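Local coordinates for zona pellucida sperm-binding protein 1 (Gallus gallus, PDB 6GF7) that probably helps build the extracellular egg coat that sperm meet at fertilisation, this chain holding its zinc-binding, N-terminal Ig-like region, at residues A[32-37]-A[84-89]; A[6-11]-A[98-103]; A[28-33]-A[61-66]. The protein carries 2 engineered substitutions. All coordinates share one frame; numbering follows the deposited sequence.

Interaction 1. Residues A[32-37]-A[84-89]; sequences HFKVLD and RVQLEE. With ZN (zinc ion), chain G; ZN (zinc ion), chain F.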
loop_
_atom_site.group_PDB
_atom_site.type_symbol
_atom_site.label_atom_id
_atom_site.label_comp_id
_atom_site.label_asym_id
_atom_site.label_seq_id
_atom_site.Cartn_x
_atom_site.Cartn_y
_atom_site.Cartn_z
ATOM N N HIS A 32 -2.213 -7.820 -13.628
ATOM C CA HIS A 32 -1.511 -6.910 -12.737
ATOM C C HIS A 32 -2.067 -7.108 -11.333
ATOM O O HIS A 32 -3.287 -7.163 -11.149
ATOM C CB HIS A 32 -1.654 -5.460 -13.192
ATOM C CG HIS A 32 -0.762 -5.104 -14.338
ATOM N ND1 HIS A 32 -0.481 -3.801 -14.690
ATOM C CD2 HIS A 32 -0.103 -5.884 -15.228
ATOM C CE1 HIS A 32 0.322 -3.793 -15.738
ATOM N NE2 HIS A 32 0.563 -5.045 -16.088
ATOM N N PHE A 33 -1.179 -7.258 -10.359
ATOM C CA PHE A 33 -1.580 -7.503 -8.984
ATOM C C PHE A 33 -1.621 -6.196 -8.197
ATOM O O PHE A 33 -0.740 -5.340 -8.333
ATOM C CB PHE A 33 -0.616 -8.477 -8.320
ATOM C CG PHE A 33 -0.606 -9.836 -8.952
ATOM C CD1 PHE A 33 0.219 -10.089 -10.032
ATOM C CD2 PHE A 33 -1.429 -10.849 -8.496
ATOM C CE1 PHE A 33 0.247 -11.331 -10.625
ATOM C CE2 PHE A 33 -1.410 -12.097 -9.090
ATOM C CZ PHE A 33 -0.572 -12.337 -10.157
ATOM N N LYS A 34 -2.635 -6.054 -7.351
ATOM C CA LYS A 34 -2.720 -4.921 -6.442
ATOM C C LYS A 34 -3.060 -5.424 -5.048
ATOM O O LYS A 34 -4.004 -6.201 -4.877
ATOM C CB LYS A 34 -3.783 -3.919 -6.903
ATOM C CG LYS A 34 -3.464 -3.206 -8.188
ATOM C CD LYS A 34 -4.580 -2.241 -8.550
ATOM C CE LYS A 34 -4.299 -1.530 -9.861
ATOM N NZ LYS A 34 -5.399 -0.589 -10.203
ATOM N N VAL A 35 -2.321 -4.951 -4.056
ATOM C CA VAL A 35 -2.602 -5.272 -2.663
ATOM C C VAL A 35 -3.636 -4.292 -2.144
ATOM O O VAL A 35 -3.571 -3.092 -2.436
ATOM C CB VAL A 35 -1.314 -5.211 -1.819
ATOM C CG1 VAL A 35 -1.627 -5.476 -0.365
ATOM C CG2 VAL A 35 -0.299 -6.216 -2.325
ATOM N N LEU A 36 -4.590 -4.796 -1.366
ATOM C CA LEU A 36 -5.637 -3.978 -0.768
ATOM C C LEU A 36 -5.389 -3.900 0.731
ATOM O O LEU A 36 -5.308 -4.935 1.402
ATOM C CB LEU A 36 -7.018 -4.566 -1.049
ATOM C CG LEU A 36 -7.309 -4.925 -2.502
ATOM C CD1 LEU A 36 -8.657 -5.626 -2.646
ATOM C CD2 LEU A 36 -7.274 -3.667 -3.322
ATOM N N ASP A 37 -5.300 -2.683 1.254
ATOM C CA ASP A 37 -5.228 -2.465 2.689
ATOM C C ASP A 37 -6.631 -2.303 3.266
ATOM O O ASP A 37 -7.626 -2.260 2.541
ATOM C CB ASP A 37 -4.352 -1.246 3.011
ATOM C CG ASP A 37 -5.012 0.088 2.656
ATOM O OD1 ASP A 37 -6.064 0.104 1.983
ATOM O OD2 ASP A 37 -4.461 1.139 3.053
ATOM N N ARG A 84 -4.751 -9.494 1.154
ATOM C CA ARG A 84 -5.889 -9.352 0.259
ATOM C C ARG A 84 -5.378 -8.752 -1.044
ATOM O O ARG A 84 -4.771 -7.677 -1.042
ATOM C CB ARG A 84 -6.975 -8.481 0.886
ATOM C CG ARG A 84 -8.263 -8.427 0.085
ATOM C CD ARG A 84 -9.268 -7.470 0.718
ATOM N NE ARG A 84 -9.727 -7.943 2.020
ATOM C CZ ARG A 84 -10.649 -8.887 2.189
ATOM N NH1 ARG A 84 -11.208 -9.469 1.135
ATOM N NH2 ARG A 84 -11.008 -9.258 3.411
ATOM N N VAL A 85 -5.643 -9.433 -2.152
ATOM C CA VAL A 85 -5.069 -9.074 -3.439
ATOM C C VAL A 85 -6.178 -8.938 -4.466
ATOM O O VAL A 85 -7.111 -9.748 -4.501
ATOM C CB VAL A 85 -4.040 -10.127 -3.901
ATOM C CG1 VAL A 85 -3.536 -9.806 -5.295
ATOM C CG2 VAL A 85 -2.890 -10.237 -2.901
ATOM N N GLN A 86 -6.076 -7.910 -5.301
ATOM C CA GLN A 86 -6.949 -7.752 -6.451
ATOM C C GLN A 86 -6.184 -8.168 -7.700
ATOM O O GLN A 86 -5.051 -7.723 -7.917
ATOM C CB GLN A 86 -7.438 -6.309 -6.582
ATOM C CG GLN A 86 -8.392 -6.088 -7.743
ATOM C CD GLN A 86 -8.801 -4.634 -7.900
ATOM O OE1 GLN A 86 -8.050 -3.724 -7.553
ATOM N NE2 GLN A 86 -10.001 -4.410 -8.415
ATOM N N LEU A 87 -6.802 -9.015 -8.516
ATOM C CA LEU A 87 -6.241 -9.418 -9.799
ATOM C C LEU A 87 -6.950 -8.617 -10.876
ATOM O O LEU A 87 -8.181 -8.635 -10.958
ATOM C CB LEU A 87 -6.429 -10.910 -10.059
ATOM C CG LEU A 87 -6.087 -11.867 -8.930
ATOM C CD1 LEU A 87 -6.352 -13.294 -9.358
ATOM C CD2 LEU A 87 -4.662 -11.688 -8.551
ATOM N N GLU A 88 -6.184 -7.900 -11.676
ATOM C CA GLU A 88 -6.724 -7.160 -12.806
ATOM C C GLU A 88 -6.331 -7.918 -14.068
ATOM O O GLU A 88 -5.155 -7.931 -14.448
ATOM C CB GLU A 88 -6.225 -5.718 -12.803
ATOM C CG GLU A 88 -7.029 -4.838 -11.841
ATOM C CD GLU A 88 -6.722 -3.354 -11.963
ATOM O OE1 GLU A 88 -5.624 -2.994 -12.441
ATOM O OE2 GLU A 88 -7.587 -2.538 -11.574
ATOM N N GLU A 89 -7.304 -8.609 -14.666
ATOM C CA GLU A 89 -7.100 -9.220 -15.975
ATOM C C GLU A 89 -7.100 -8.122 -17.028
ATOM O O GLU A 89 -8.054 -7.343 -17.120
ATOM C CB GLU A 89 -8.195 -10.244 -16.264
ATOM C CG GLU A 89 -7.860 -11.221 -17.382
ATOM C CD GLU A 89 -8.897 -12.329 -17.529
ATOM O OE1 GLU A 89 -10.030 -12.160 -17.026
ATOM O OE2 GLU A 89 -8.579 -13.373 -18.143
HETATM ZN ZN ZN G . -6.298 -0.934 -12.286
HETATM ZN ZN ZN F . -1.214 -2.120 -13.714
HETATM O O HOH W 1 -3.905 -7.094 2.664
HETATM O O HOH W 2 -3.340 -1.651 -13.516
HETATM O O HOH W 3 0.283 -0.772 -14.575
HETATM O O HOH W 4 -8.427 -0.447 -12.190
#
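His32 pairs with Glu88 through two backbone hydrogen bonds and Lys34 with Gln86 through two more, making the hydrogen-bonded pairs of an antiparallel ladder. Phe33–Leu87 and Val35–Val85 are the non-hydrogen-bonded pairs set between them, and the N-to-C directions of the short segments lie at 149°. Gln86 N to Lys34 O measures 2.7 Å and is nearly linear. Beyond Val35, Leu36 N bonds to Arg84 O, and a water donates to Leu36 O and accepts from Arg84 N.

The apolar contacts lie on the face of the sheet that carries Phe33, Val35, Val85 and Leu87. Leu87 runs alongside Phe33, pointing the same way, with CD2 3.3 Å from Phe33 CE2. Val85 CG1 lies at the edge of the Phe33 ring, in its plane and 4.0 Å from CD2. Leu21, of strand 18-24, touches Phe33, Val85 and Leu87 from the facing sheet. On the other face, Leu36 CD1 rests 3.9 Å from the aliphatic Arg84 CD.

That other face also holds the metal. Lys34, fully extended beyond CG, passes beside Gln86 and brings NZ to 2.3 Å from a zinc ion. Glu88 chelates this zinc with both oxygens, OE1 and OE2 each 2.2 Å from the metal, and a water is a further ligand. His32 ND1 binds a second zinc at 2.1 Å, together with Glu44 and two waters; one of these waters donates a hydrogen bond to Glu88 OE1, coupling the sites.

A lysine that ligates zinc must offer the lone pair of a neutral amine, so the metal has probably displaced a proton from NZ, and the charge of the zinc should help offset that of the Glu88 carboxylate.

Interaction 2. Residues A[6-11]-A[98-103]; sequences ALLQYH and ASYEVQ. Engineered in segment 98-103: Gln103 (natural residue Asn). With ZN (zinc ion), chain E.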
loop_
_atom_site.group_PDB
_atom_site.type_symbol
_atom_site.label_atom_id
_atom_site.label_comp_id
_atom_site.label_asym_id
_atom_site.label_seq_id
_atom_site.Cartn_x
_atom_site.Cartn_y
_atom_site.Cartn_z
ATOM N N ALA A 6 -15.637 -13.506 -17.232
ATOM C CA ALA A 6 -14.550 -13.412 -16.257
ATOM C C ALA A 6 -14.248 -14.831 -15.778
ATOM O O ALA A 6 -14.791 -15.290 -14.770
ATOM C CB ALA A 6 -14.917 -12.486 -15.097
ATOM N N LEU A 7 -13.367 -15.518 -16.503
ATOM C CA LEU A 7 -13.085 -16.932 -16.284
ATOM C C LEU A 7 -11.616 -17.172 -15.951
ATOM O O LEU A 7 -11.077 -18.245 -16.232
ATOM C CB LEU A 7 -13.479 -17.746 -17.516
ATOM C CG LEU A 7 -14.924 -17.633 -17.995
ATOM C CD1 LEU A 7 -15.064 -18.307 -19.348
ATOM C CD2 LEU A 7 -15.876 -18.244 -16.981
ATOM N N LEU A 8 -10.951 -16.183 -15.361
ATOM C CA LEU A 8 -9.523 -16.307 -15.106
ATOM C C LEU A 8 -9.276 -17.384 -14.060
ATOM O O LEU A 8 -9.947 -17.428 -13.025
ATOM C CB LEU A 8 -8.952 -14.968 -14.649
ATOM C CG LEU A 8 -7.502 -14.951 -14.162
ATOM C CD1 LEU A 8 -6.570 -15.490 -15.228
ATOM C CD2 LEU A 8 -7.096 -13.540 -13.749
ATOM N N GLN A 9 -8.318 -18.262 -14.333
ATOM C CA GLN A 9 -7.973 -19.331 -13.410
ATOM C C GLN A 9 -6.778 -18.914 -12.566
ATOM O O GLN A 9 -5.718 -18.575 -13.104
ATOM C CB GLN A 9 -7.668 -20.624 -14.164
ATOM C CG GLN A 9 -8.884 -21.255 -14.808
ATOM C CD GLN A 9 -8.620 -22.684 -15.238
ATOM O OE1 GLN A 9 -7.513 -23.198 -15.062
ATOM N NE2 GLN A 9 -9.635 -23.335 -15.797
ATOM N N TYR A 10 -6.946 -18.971 -11.245
ATOM C CA TYR A 10 -5.883 -18.607 -10.323
ATOM C C TYR A 10 -6.015 -19.393 -9.026
ATOM O O TYR A 10 -7.111 -19.794 -8.623
ATOM C CB TYR A 10 -5.889 -17.101 -10.028
ATOM C CG TYR A 10 -7.115 -16.649 -9.286
ATOM C CD1 TYR A 10 -7.161 -16.672 -7.899
ATOM C CD2 TYR A 10 -8.233 -16.196 -9.973
ATOM C CE1 TYR A 10 -8.293 -16.260 -7.214
ATOM C CE2 TYR A 10 -9.368 -15.777 -9.297
ATOM C CZ TYR A 10 -9.392 -15.815 -7.918
ATOM O OH TYR A 10 -10.516 -15.406 -7.240
ATOM N N HIS A 11 -4.881 -19.576 -8.365
ATOM C CA HIS A 11 -4.811 -20.293 -7.103
ATOM C C HIS A 11 -3.551 -19.835 -6.389
ATOM O O HIS A 11 -2.609 -19.350 -7.021
ATOM C CB HIS A 11 -4.805 -21.812 -7.303
ATOM C CG HIS A 11 -3.468 -22.368 -7.672
ATOM N ND1 HIS A 11 -3.023 -22.431 -8.975
ATOM C CD2 HIS A 11 -2.479 -22.890 -6.910
ATOM C CE1 HIS A 11 -1.817 -22.968 -8.999
ATOM N NE2 HIS A 11 -1.464 -23.255 -7.760
ATOM N N ALA A 98 -11.461 -7.626 -16.393
ATOM C CA ALA A 98 -12.145 -8.133 -15.211
ATOM C C ALA A 98 -11.245 -7.963 -13.995
ATOM O O ALA A 98 -10.016 -7.926 -14.111
ATOM C CB ALA A 98 -12.538 -9.608 -15.378
ATOM N N SER A 99 -11.875 -7.879 -12.824
ATOM C CA SER A 99 -11.179 -7.738 -11.552
ATOM C C SER A 99 -11.645 -8.820 -10.590
ATOM O O SER A 99 -12.848 -9.048 -10.437
ATOM C CB SER A 99 -11.416 -6.358 -10.929
ATOM O OG SER A 99 -10.725 -5.352 -11.646
ATOM N N TYR A 100 -10.692 -9.470 -9.938
ATOM C CA TYR A 100 -10.956 -10.527 -8.978
ATOM C C TYR A 100 -10.326 -10.166 -7.642
ATOM O O TYR A 100 -9.191 -9.683 -7.594
ATOM C CB TYR A 100 -10.389 -11.865 -9.464
ATOM C CG TYR A 100 -10.735 -12.224 -10.893
ATOM C CD1 TYR A 100 -10.054 -11.656 -11.964
ATOM C CD2 TYR A 100 -11.712 -13.169 -11.167
ATOM C CE1 TYR A 100 -10.365 -11.996 -13.267
ATOM C CE2 TYR A 100 -12.026 -13.515 -12.465
ATOM C CZ TYR A 100 -11.352 -12.929 -13.507
ATOM O OH TYR A 100 -11.666 -13.280 -14.795
ATOM N N GLU A 101 -11.055 -10.406 -6.556
ATOM C CA GLU A 101 -10.535 -10.213 -5.210
ATOM C C GLU A 101 -10.270 -11.572 -4.584
ATOM O O GLU A 101 -11.165 -12.420 -4.526
ATOM C CB GLU A 101 -11.512 -9.423 -4.335
ATOM C CG GLU A 101 -11.570 -7.930 -4.613
ATOM C CD GLU A 101 -12.498 -7.195 -3.658
ATOM O OE1 GLU A 101 -12.993 -7.816 -2.690
ATOM O OE2 GLU A 101 -12.734 -5.992 -3.880
ATOM N N VAL A 102 -9.040 -11.781 -4.132
ATOM C CA VAL A 102 -8.644 -13.019 -3.481
ATOM C C VAL A 102 -7.992 -12.665 -2.155
ATOM O O VAL A 102 -7.214 -11.706 -2.068
ATOM C CB VAL A 102 -7.695 -13.866 -4.355
ATOM C CG1 VAL A 102 -6.488 -13.048 -4.783
ATOM C CG2 VAL A 102 -7.263 -15.128 -3.613
ATOM N N GLN A 103 -8.316 -13.428 -1.120
ATOM C CA GLN A 103 -7.720 -13.240 0.195
ATOM C C GLN A 103 -6.827 -14.439 0.458
ATOM O O GLN A 103 -7.316 -15.555 0.655
ATOM C CB GLN A 103 -8.776 -13.100 1.289
ATOM C CG GLN A 103 -8.181 -12.708 2.636
ATOM C CD GLN A 103 -9.222 -12.530 3.720
ATOM O OE1 GLN A 103 -9.161 -11.575 4.495
ATOM N NE2 GLN A 103 -10.173 -13.453 3.792
HETATM ZN ZN ZN E . 0.181 -24.235 -7.077
HETATM O O HOH W 5 -0.185 -26.385 -6.816
HETATM O O HOH W 6 1.601 -24.460 -8.738
#
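Tyr100 CG stands anti to the carbonyl carbon (chi1 -48°), which swings the phenol toward Leu8 and the N-terminal residues, whereas Tyr10 CG sits between its own backbone N and carbonyl carbon (chi1 66°), bringing that ring beside Tyr100 and Val102.

The two rings form an offset edge-to-face pair. The edge of Tyr10 is directed at the face of Tyr100, with centroids 5.8 Å apart and planes at 64°. Along its other side Tyr10 slides past Val102 in the opposite sense, CE1 lying 3.8 Å from Val102 CB.

At the far end of the Tyr100 ring, OH accepts a hydrogen bond from Leu8 N at 3.0 Å and is also bonded to Glu89 OE1 of the neighbouring strand, so two partners fix the phenol. Leu8 crosses the ring obliquely, its CB near CZ and its CD2 3.6 Å from Tyr100 CE1. The methyl of Ala6 closes this end, CB to CB 3.7 Å from Ala98.

His11 turns away from the contact. Its NE2 binds a zinc ion, Asp13 and two waters being further ligands.

The short strand segments run nearly parallel, 9.8 Å apart, a spacing bridged by side chains and not by backbone pairing. Strand 9-14 is an outer strand of one sheet and strand 96-106 belongs to the other; farther along, the Cys14–Cys106 disulfide ties the same two strands. Sheets packed face to face and joined in this way are characteristic of an Ig-like beta-sandwich, here of the E-set clan.

Interaction 3. Residues A[28-33]-A[61-66]; sequences GRTVHF and GGLIFS. With ZN (zinc ion), chain F.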
loop_
_atom_site.group_PDB
_atom_site.type_symbol
_atom_site.label_atom_id
_atom_site.label_comp_id
_atom_site.label_asym_id
_atom_site.label_seq_id
_atom_site.Cartn_x
_atom_site.Cartn_y
_atom_site.Cartn_z
ATOM N N GLY A 28 -3.720 -14.296 -24.787
ATOM C CA GLY A 28 -2.795 -13.176 -24.840
ATOM C C GLY A 28 -3.116 -12.048 -23.881
ATOM O O GLY A 28 -2.852 -10.881 -24.195
ATOM N N ARG A 29 -3.709 -12.357 -22.732
ATOM C CA ARG A 29 -3.964 -11.361 -21.701
ATOM C C ARG A 29 -2.874 -11.417 -20.642
ATOM O O ARG A 29 -2.043 -12.327 -20.614
ATOM C CB ARG A 29 -5.327 -11.596 -21.047
ATOM C CG ARG A 29 -6.520 -11.338 -21.929
ATOM C CD ARG A 29 -7.807 -11.609 -21.172
ATOM N NE ARG A 29 -8.984 -11.216 -21.942
ATOM C CZ ARG A 29 -10.222 -11.200 -21.459
ATOM N NH1 ARG A 29 -10.450 -11.557 -20.203
ATOM N NH2 ARG A 29 -11.232 -10.819 -22.228
ATOM N N THR A 30 -2.876 -10.414 -19.768
ATOM C CA THR A 30 -1.944 -10.382 -18.651
ATOM C C THR A 30 -2.674 -9.956 -17.385
ATOM O O THR A 30 -3.823 -9.501 -17.414
ATOM C CB THR A 30 -0.763 -9.447 -18.926
ATOM O OG1 THR A 30 0.137 -9.483 -17.812
ATOM C CG2 THR A 30 -1.248 -8.021 -19.141
ATOM N N VAL A 31 -1.986 -10.112 -16.257
ATOM C CA VAL A 31 -2.535 -9.822 -14.941
ATOM C C VAL A 31 -1.617 -8.826 -14.252
ATOM O O VAL A 31 -0.390 -8.957 -14.303
ATOM C CB VAL A 31 -2.679 -11.104 -14.090
ATOM C CG1 VAL A 31 -3.244 -10.789 -12.711
ATOM C CG2 VAL A 31 -3.542 -12.134 -14.801
ATOM N N HIS A 32 -2.213 -7.820 -13.628
ATOM C CA HIS A 32 -1.511 -6.910 -12.737
ATOM C C HIS A 32 -2.067 -7.108 -11.333
ATOM O O HIS A 32 -3.287 -7.163 -11.149
ATOM C CB HIS A 32 -1.654 -5.460 -13.192
ATOM C CG HIS A 32 -0.762 -5.104 -14.338
ATOM N ND1 HIS A 32 -0.481 -3.801 -14.690
ATOM C CD2 HIS A 32 -0.103 -5.884 -15.228
ATOM C CE1 HIS A 32 0.322 -3.793 -15.738
ATOM N NE2 HIS A 32 0.563 -5.045 -16.088
ATOM N N PHE A 33 -1.179 -7.258 -10.359
ATOM C CA PHE A 33 -1.580 -7.503 -8.984
ATOM C C PHE A 33 -1.621 -6.196 -8.197
ATOM O O PHE A 33 -0.740 -5.340 -8.333
ATOM C CB PHE A 33 -0.616 -8.477 -8.320
ATOM C CG PHE A 33 -0.606 -9.836 -8.952
ATOM C CD1 PHE A 33 0.219 -10.089 -10.032
ATOM C CD2 PHE A 33 -1.429 -10.849 -8.496
ATOM C CE1 PHE A 33 0.247 -11.331 -10.625
ATOM C CE2 PHE A 33 -1.410 -12.097 -9.090
ATOM C CZ PHE A 33 -0.572 -12.337 -10.157
ATOM N N GLY A 61 2.604 -19.889 -19.493
ATOM C CA GLY A 61 1.951 -18.589 -19.532
ATOM C C GLY A 61 1.556 -17.996 -18.190
ATOM O O GLY A 61 0.973 -16.907 -18.168
ATOM N N GLY A 62 1.853 -18.662 -17.076
ATOM C CA GLY A 62 1.369 -18.197 -15.792
ATOM C C GLY A 62 2.133 -16.996 -15.264
ATOM O O GLY A 62 3.325 -16.823 -15.509
ATOM N N LEU A 63 1.421 -16.156 -14.516
ATOM C CA LEU A 63 1.998 -14.996 -13.851
ATOM C C LEU A 63 2.039 -15.258 -12.355
ATOM O O LEU A 63 1.017 -15.603 -11.753
ATOM C CB LEU A 63 1.188 -13.737 -14.158
ATOM C CG LEU A 63 1.100 -13.467 -15.659
ATOM C CD1 LEU A 63 0.025 -12.469 -15.956
ATOM C CD2 LEU A 63 2.425 -12.960 -16.168
ATOM N N ILE A 64 3.217 -15.094 -11.761
ATOM C CA ILE A 64 3.464 -15.447 -10.369
ATOM C C ILE A 64 3.639 -14.180 -9.543
ATOM O O ILE A 64 4.472 -13.326 -9.871
ATOM C CB ILE A 64 4.709 -16.336 -10.235
ATOM C CG1 ILE A 64 4.640 -17.494 -11.228
ATOM C CG2 ILE A 64 4.826 -16.854 -8.807
ATOM C CD1 ILE A 64 5.954 -18.212 -11.406
ATOM N N PHE A 65 2.875 -14.070 -8.466
ATOM C CA PHE A 65 3.098 -13.048 -7.454
ATOM C C PHE A 65 3.552 -13.759 -6.183
ATOM O O PHE A 65 2.793 -14.535 -5.593
ATOM C CB PHE A 65 1.844 -12.208 -7.222
ATOM C CG PHE A 65 1.909 -11.358 -5.979
ATOM C CD1 PHE A 65 2.895 -10.399 -5.820
ATOM C CD2 PHE A 65 0.958 -11.490 -4.986
ATOM C CE1 PHE A 65 2.948 -9.617 -4.676
ATOM C CE2 PHE A 65 1.004 -10.705 -3.848
ATOM C CZ PHE A 65 2.001 -9.766 -3.696
ATOM N N SER A 66 4.789 -13.501 -5.772
ATOM C CA SER A 66 5.342 -14.063 -4.552
ATOM C C SER A 66 5.305 -12.997 -3.473
ATOM O O SER A 66 5.580 -11.827 -3.742
ATOM C CB SER A 66 6.789 -14.527 -4.746
ATOM O OG SER A 66 6.919 -15.491 -5.769
HETATM ZN ZN ZN F . -1.214 -2.120 -13.714
HETATM O O HOH W 2 -3.340 -1.651 -13.516
HETATM O O HOH W 3 0.283 -0.772 -14.575
#
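Phe65 CB sits squarely over the Phe33 ring, a CH-pi contact 3.6 Å from the centroid and only 3° off the ring normal, so that all six ring carbons are almost equally far from it. Val31 CG1 covers the opposite face of the ring, offset toward the rim, and Phe33 is thereby held between Val31, two residues back on its own strand, and Phe65 of the facing sheet. The Phe65 ring does not stack on it: CG stands anti to the backbone N (chi1 167°), which carries the ring past Phe33. The planes are close to parallel at 26°, but the centroids are 5.4 Å apart and the rings barely overlap. Leu55 of strand 53-57 also touches Phe33. With an alanine in place of Phe33, Phe65 CB would probably lose the aromatic face beneath it and a gap would be likely to open between the sheets, leaving Val31 without its ring neighbour.

Toward Thr30 the contact is more open to solvent, Thr30 and Leu63 being partly exposed. Leu63 reaches over with one branch: its CD1 approaches Val31 CB at 3.6 Å and, crossing Thr30 at about a right angle, comes within 3.5 Å of Thr30 OG1. Its own CB stays 4.4 Å from Phe33 CE1, while its carbonyl O faces the edge of the ring. Pro25 touches both Val31 and Leu63 on this side. The CB of His32 points away from this contact.

Strands 30-36 and 63-68 belong to different sheets; the short segments lie nearly parallel, 8.4 Å apart, and meet chiefly through side chains, without backbone pairing, an arrangement characteristic of the aromatic and aliphatic interior of an Ig-like beta-sandwich.

In the fold
Interactions 1 and 3 share His32 and Phe33 on strand 30-36: its outer face carries zinc in interaction 1, its inner face packs across the sandwich in interaction 3, their centres 11 Å apart. Interaction 2, centred 9 Å from interaction 1, adds the next strand of that sheet, with Leu87 N 2.6 Å from Tyr100 O, a probable backbone hydrogen bond. Leu87 also packs its CD1 against Tyr10, and Leu8 CD2 lies 4.0 Å from Val31 CG2, so 6-11, like 61-66 in interaction 3, packs on the inner face of that sheet. Interactions 1 and 3 both lie inside the chain loop that interaction 2 closes.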